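Metallophosphoesterase (Clostridium thermocellum, PDB 4J6O) probably removes phosphate groups from RNA ends, as the metal-dependent 2',3'-phosphatase domain of the bacterial Pnkp-Hen1 RNA repair system. Local coordinates at residues L90-L104 against V133-L146. Sequence-based numbering, arbitrary orientation.
Sequences LCVPGNHDVKLLRKL and VKAFIDGLVSHYVL
Ile-137 fits as a knob into a hole on helix 95-104 formed by Asp-97, Val-98, Leu-100 and Leu-101. Its CB touches Leu-101. Its CG2, anti to the backbone N, lies 3.7 Å from Leu-101 CB and also meets Asp-97 O. The other branch runs out extended (chi2 178°), and its CD1 meets both Asp-97 O and the CD2 methyl of Leu-100. The two methyls of Leu-101 touch the last turn of helix 133-138: CD1 meets Lys-134 O, and CD2 packs 3.6 Å from Asp-138 CA. Lys-134 passes obliquely over Leu-104, with CG against CB. A bend at chi3 (72°) brings NZ to Leu-104 O at 3.4 Å, a weak hydrogen bond. The axes of segments 95-104 and 133-138 approach to 9.6 Å and run closer to antiparallel than to parallel.

Helix 95-104 begins within the Gly-Asn-His-Asp sequence characteristic of calcineurin-like phosphoesterases, with Gly-94 at the N-cap. Asp-97 OD2 accepts hydrogen bonds from Gly-94 N and from the backbone N of Asp-65, a manganese ligand. The contact thus reaches the second shell of the metal site.

Beyond the helices, strands 89-91 and 143-146 belong to the two different main sheets. Leu-90 CD1 lies over one face of the Tyr-144 ring, 4.0 Å from its centroid. Val-92 CG1 comes obliquely to the same ring, 3.6 Å from Tyr-144 CD2. Leu-140 CB packs on Pro-93, and its CD2 meets Cys-91 CB and sits over one face of the Phe-136 ring, toward its rim. One water joins Cys-91 O, Val-141 N and Tyr-144 OH; another links Pro-93 O to Ser-142 O.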
loop_
_atom_site.group_PDB
_atom_site.type_symbol
_atom_site.label_atom_id
_atom_site.label_comp_id
_atom_site.label_asym_id
_atom_site.label_seq_id
_atom_site.Cartn_x
_atom_site.Cartn_y
_atom_site.Cartn_z
ATOM N N LEU A 90 -4.842 -6.013 7.044
ATOM C CA LEU A 90 -5.061 -6.435 5.677
ATOM C C LEU A 90 -4.157 -5.585 4.760
ATOM O O LEU A 90 -3.669 -4.538 5.150
ATOM C CB LEU A 90 -6.505 -6.221 5.218
ATOM C CG LEU A 90 -7.649 -6.928 5.982
ATOM C CD1 LEU A 90 -8.989 -6.432 5.495
ATOM C CD2 LEU A 90 -7.533 -8.415 5.833
ATOM N N CYS A 91 -3.918 -6.095 3.564
ATOM C CA CYS A 91 -3.056 -5.387 2.614
ATOM C C CYS A 91 -3.668 -5.498 1.227
ATOM O O CYS A 91 -4.206 -6.576 0.825
ATOM C CB CYS A 91 -1.673 -6.050 2.615
ATOM S SG CYS A 91 -0.374 -5.144 1.681
ATOM N N VAL A 92 -3.633 -4.391 0.495
ATOM C CA VAL A 92 -4.030 -4.406 -0.914
ATOM C C VAL A 92 -2.744 -4.154 -1.672
ATOM O O VAL A 92 -1.746 -3.635 -1.156
ATOM C CB VAL A 92 -5.140 -3.355 -1.247
ATOM C CG1 VAL A 92 -6.394 -3.705 -0.460
ATOM C CG2 VAL A 92 -4.697 -1.932 -0.899
ATOM N N PRO A 93 -2.714 -4.602 -2.902
ATOM C CA PRO A 93 -1.462 -4.553 -3.625
ATOM C C PRO A 93 -1.198 -3.221 -4.323
ATOM O O PRO A 93 -2.090 -2.602 -4.858
ATOM C CB PRO A 93 -1.661 -5.673 -4.677
ATOM C CG PRO A 93 -3.120 -5.563 -5.020
ATOM C CD PRO A 93 -3.771 -5.323 -3.624
ATOM N N GLY A 94 0.088 -2.825 -4.328
ATOM C CA GLY A 94 0.526 -1.719 -5.160
ATOM C C GLY A 94 1.141 -2.260 -6.455
ATOM O O GLY A 94 1.472 -3.470 -6.552
ATOM N N ASN A 95 1.354 -1.364 -7.417
ATOM C CA ASN A 95 1.954 -1.733 -8.674
ATOM C C ASN A 95 3.346 -2.355 -8.487
ATOM O O ASN A 95 3.754 -3.289 -9.222
ATOM C CB ASN A 95 1.967 -0.507 -9.636
ATOM C CG ASN A 95 2.525 0.822 -8.993
ATOM O OD1 ASN A 95 2.273 1.224 -7.807
ATOM N ND2 ASN A 95 3.276 1.532 -9.831
ATOM N N HIS A 96 4.113 -1.809 -7.543
ATOM C CA HIS A 96 5.456 -2.319 -7.349
ATOM C C HIS A 96 5.416 -3.730 -6.811
ATOM O O HIS A 96 6.314 -4.534 -7.143
ATOM C CB HIS A 96 6.238 -1.394 -6.367
ATOM C CG HIS A 96 6.601 -0.069 -6.966
ATOM N ND1 HIS A 96 7.885 0.250 -7.336
ATOM C CD2 HIS A 96 5.836 1.019 -7.262
ATOM C CE1 HIS A 96 7.900 1.465 -7.855
ATOM N NE2 HIS A 96 6.671 1.949 -7.832
ATOM N N ASP A 97 4.456 -4.017 -5.947
ATOM C CA ASP A 97 4.368 -5.360 -5.355
ATOM C C ASP A 97 4.083 -6.415 -6.434
ATOM O O ASP A 97 4.729 -7.485 -6.474
ATOM C CB ASP A 97 3.247 -5.406 -4.303
ATOM C CG ASP A 97 3.397 -4.269 -3.228
ATOM O OD1 ASP A 97 4.511 -3.996 -2.774
ATOM O OD2 ASP A 97 2.356 -3.699 -2.887
ATOM N N VAL A 98 3.095 -6.130 -7.255
ATOM C CA VAL A 98 2.660 -7.055 -8.331
ATOM C C VAL A 98 3.759 -7.220 -9.361
ATOM O O VAL A 98 3.980 -8.320 -9.897
ATOM C CB VAL A 98 1.339 -6.556 -8.971
ATOM C CG1 VAL A 98 1.002 -7.292 -10.288
ATOM C CG2 VAL A 98 0.219 -6.738 -7.963
ATOM N N LYS A 99 4.463 -6.128 -9.665
ATOM C CA LYS A 99 5.574 -6.262 -10.612
ATOM C C LYS A 99 6.666 -7.144 -10.001
ATOM O O LYS A 99 7.299 -7.940 -10.699
ATOM C CB LYS A 99 6.143 -4.901 -10.962
ATOM C CG LYS A 99 7.458 -4.962 -11.740
ATOM C CD LYS A 99 7.710 -3.630 -12.443
ATOM C CE LYS A 99 9.077 -3.609 -13.090
ATOM N NZ LYS A 99 9.492 -2.218 -13.407
ATOM N N LEU A 100 6.900 -7.017 -8.692
ATOM C CA LEU A 100 7.895 -7.863 -8.053
ATOM C C LEU A 100 7.479 -9.305 -8.147
ATOM O O LEU A 100 8.330 -10.176 -8.400
ATOM C CB LEU A 100 8.081 -7.505 -6.570
ATOM C CG LEU A 100 8.943 -8.493 -5.754
ATOM C CD1 LEU A 100 10.399 -8.565 -6.202
ATOM C CD2 LEU A 100 8.840 -8.143 -4.241
ATOM N N LEU A 101 6.187 -9.563 -7.911
ATOM C CA LEU A 101 5.666 -10.946 -8.034
ATOM C C LEU A 101 5.905 -11.521 -9.432
ATOM O O LEU A 101 6.360 -12.677 -9.566
ATOM C CB LEU A 101 4.187 -11.030 -7.642
ATOM C CG LEU A 101 3.504 -12.386 -7.878
ATOM C CD1 LEU A 101 4.217 -13.450 -7.131
ATOM C CD2 LEU A 101 2.068 -12.340 -7.460
ATOM N N ARG A 102 5.676 -10.713 -10.468
ATOM C CA ARG A 102 5.918 -11.179 -11.849
ATOM C C ARG A 102 7.392 -11.494 -12.048
ATOM O O ARG A 102 7.721 -12.464 -12.705
ATOM C CB ARG A 102 5.468 -10.121 -12.847
ATOM C CG ARG A 102 3.975 -10.037 -12.883
ATOM C CD ARG A 102 3.451 -8.860 -13.661
ATOM N NE ARG A 102 1.996 -8.853 -13.557
ATOM C CZ ARG A 102 1.237 -7.778 -13.703
ATOM N NH1 ARG A 102 1.802 -6.602 -13.962
ATOM N NH2 ARG A 102 -0.084 -7.885 -13.586
ATOM N N LYS A 103 8.280 -10.693 -11.460
ATOM C CA LYS A 103 9.715 -10.917 -11.625
ATOM C C LYS A 103 10.129 -12.202 -10.884
ATOM O O LYS A 103 10.817 -13.060 -11.431
ATOM C CB LYS A 103 10.499 -9.687 -11.128
ATOM C CG LYS A 103 12.014 -9.858 -11.037
ATOM C CD LYS A 103 12.653 -10.107 -12.416
ATOM C CE LYS A 103 14.146 -10.295 -12.278
ATOM N NZ LYS A 103 14.785 -10.520 -13.605
ATOM N N LEU A 104 9.670 -12.366 -9.642
ATOM C CA LEU A 104 9.993 -13.591 -8.921
ATOM C C LEU A 104 9.393 -14.829 -9.612
ATOM O O LEU A 104 9.919 -15.920 -9.462
ATOM C CB LEU A 104 9.525 -13.527 -7.452
ATOM C CG LEU A 104 10.144 -12.379 -6.639
ATOM C CD1 LEU A 104 9.446 -12.241 -5.284
ATOM C CD2 LEU A 104 11.640 -12.573 -6.454
ATOM N N VAL A 133 6.908 -14.854 0.180
ATOM C CA VAL A 133 6.627 -13.503 -0.333
ATOM C C VAL A 133 5.741 -13.633 -1.577
ATOM O O VAL A 133 4.777 -12.912 -1.749
ATOM C CB VAL A 133 7.944 -12.737 -0.643
ATOM C CG1 VAL A 133 7.682 -11.496 -1.487
ATOM C CG2 VAL A 133 8.689 -12.366 0.672
ATOM N N LYS A 134 6.072 -14.603 -2.421
ATOM C CA LYS A 134 5.303 -14.867 -3.642
ATOM C C LYS A 134 3.882 -15.254 -3.322
ATOM O O LYS A 134 2.935 -14.743 -3.923
ATOM C CB LYS A 134 5.977 -15.974 -4.467
ATOM C CG LYS A 134 7.348 -15.539 -5.001
ATOM C CD LYS A 134 8.084 -16.690 -5.747
ATOM C CE LYS A 134 7.485 -17.023 -7.103
ATOM N NZ LYS A 134 8.138 -18.262 -7.670
ATOM N N ALA A 135 3.724 -16.128 -2.335
ATOM C CA ALA A 135 2.402 -16.578 -1.934
ATOM C C ALA A 135 1.616 -15.416 -1.340
ATOM O O ALA A 135 0.430 -15.255 -1.604
ATOM C CB ALA A 135 2.516 -17.707 -0.936
ATOM N N PHE A 136 2.302 -14.589 -0.557
ATOM C CA PHE A 136 1.665 -13.443 0.035
ATOM C C PHE A 136 1.163 -12.458 -1.011
ATOM O O PHE A 136 0.042 -11.975 -0.917
ATOM C CB PHE A 136 2.626 -12.722 0.966
ATOM C CG PHE A 136 2.095 -11.436 1.481
ATOM C CD1 PHE A 136 1.071 -11.445 2.410
ATOM C CD2 PHE A 136 2.667 -10.221 1.113
ATOM C CE1 PHE A 136 0.587 -10.273 2.938
ATOM C CE2 PHE A 136 2.179 -9.042 1.632
ATOM C CZ PHE A 136 1.137 -9.066 2.527
ATOM N N ILE A 137 1.984 -12.147 -2.003
ATOM C CA ILE A 137 1.594 -11.122 -2.923
ATOM C C ILE A 137 0.524 -11.642 -3.840
ATOM O O ILE A 137 -0.362 -10.912 -4.271
ATOM C CB ILE A 137 2.801 -10.601 -3.720
ATOM C CG1 ILE A 137 3.772 -9.891 -2.768
ATOM C CG2 ILE A 137 2.379 -9.636 -4.764
ATOM C CD1 ILE A 137 5.007 -9.395 -3.505
ATOM N N ASP A 138 0.623 -12.939 -4.165
ATOM C CA ASP A 138 -0.345 -13.552 -5.040
ATOM C C ASP A 138 -1.737 -13.601 -4.436
ATOM O O ASP A 138 -2.727 -13.638 -5.145
ATOM C CB ASP A 138 0.122 -14.956 -5.422
ATOM C CG ASP A 138 -0.687 -15.541 -6.565
ATOM O OD1 ASP A 138 -0.540 -15.015 -7.687
ATOM O OD2 ASP A 138 -1.463 -16.506 -6.342
ATOM N N GLY A 139 -1.830 -13.585 -3.117
ATOM C CA GLY A 139 -3.152 -13.648 -2.522
ATOM C C GLY A 139 -3.756 -12.297 -2.211
ATOM O O GLY A 139 -4.877 -12.216 -1.688
ATOM N N LEU A 140 -3.040 -11.214 -2.520
ATOM C CA LEU A 140 -3.605 -9.891 -2.245
ATOM C C LEU A 140 -4.786 -9.575 -3.178
ATOM O O LEU A 140 -4.717 -9.774 -4.391
ATOM C CB LEU A 140 -2.534 -8.798 -2.340
ATOM C CG LEU A 140 -1.349 -8.970 -1.394
ATOM C CD1 LEU A 140 -0.284 -7.874 -1.649
ATOM C CD2 LEU A 140 -1.767 -8.963 0.072
ATOM N N VAL A 141 -5.874 -9.113 -2.554
ATOM C CA VAL A 141 -7.132 -8.707 -3.170
ATOM C C VAL A 141 -7.003 -7.256 -3.690
ATOM O O VAL A 141 -6.367 -6.446 -3.010
ATOM C CB VAL A 141 -8.230 -8.778 -2.078
ATOM C CG1 VAL A 141 -9.562 -8.314 -2.600
ATOM C CG2 VAL A 141 -8.358 -10.209 -1.501
ATOM N N SER A 142 -7.567 -6.946 -4.872
ATOM C CA SER A 142 -7.400 -5.613 -5.497
ATOM C C SER A 142 -7.812 -4.426 -4.614
ATOM O O SER A 142 -7.116 -3.402 -4.560
ATOM C CB SER A 142 -8.150 -5.574 -6.837
ATOM O OG SER A 142 -9.550 -5.540 -6.627
ATOM N N HIS A 143 -8.917 -4.587 -3.904
ATOM C CA HIS A 143 -9.382 -3.533 -2.994
ATOM C C HIS A 143 -10.335 -4.174 -2.026
ATOM O O HIS A 143 -10.739 -5.301 -2.199
ATOM C CB HIS A 143 -10.101 -2.420 -3.756
ATOM C CG HIS A 143 -11.395 -2.850 -4.417
ATOM N ND1 HIS A 143 -11.440 -3.704 -5.512
ATOM C CD2 HIS A 143 -12.681 -2.511 -4.144
ATOM C CE1 HIS A 143 -12.701 -3.837 -5.899
ATOM N NE2 HIS A 143 -13.478 -3.152 -5.079
ATOM N N TYR A 144 -10.668 -3.440 -0.967
ATOM C CA TYR A 144 -11.655 -3.956 -0.035
ATOM C C TYR A 144 -12.744 -2.927 0.142
ATOM O O TYR A 144 -12.472 -1.736 0.178
ATOM C CB TYR A 144 -11.044 -4.245 1.324
ATOM C CG TYR A 144 -10.160 -5.447 1.382
ATOM C CD1 TYR A 144 -10.691 -6.720 1.244
ATOM C CD2 TYR A 144 -8.804 -5.329 1.589
ATOM C CE1 TYR A 144 -9.891 -7.843 1.332
ATOM C CE2 TYR A 144 -7.986 -6.443 1.687
ATOM C CZ TYR A 144 -8.551 -7.718 1.572
ATOM O OH TYR A 144 -7.779 -8.864 1.635
ATOM N N VAL A 145 -13.988 -3.399 0.153
ATOM C CA VAL A 145 -15.117 -2.576 0.596
ATOM C C VAL A 145 -15.399 -2.985 2.030
ATOM O O VAL A 145 -15.752 -4.148 2.313
ATOM C CB VAL A 145 -16.369 -2.799 -0.309
ATOM C CG1 VAL A 145 -17.470 -1.839 0.071
ATOM C CG2 VAL A 145 -15.975 -2.602 -1.817
ATOM N N LEU A 146 -15.300 -2.023 2.941
ATOM C CA LEU A 146 -15.380 -2.336 4.356
ATOM C C LEU A 146 -16.517 -1.573 5.033
ATOM O O LEU A 146 -17.082 -0.638 4.447
ATOM C CB LEU A 146 -14.077 -1.888 5.016
ATOM C CG LEU A 146 -12.846 -2.587 4.469
ATOM C CD1 LEU A 146 -11.767 -1.549 4.134
ATOM C CD2 LEU A 146 -12.287 -3.400 5.581
HETATM O O HOH W 1 -5.562 -8.860 0.310
HETATM O O HOH W 2 -4.783 -1.937 -4.502
#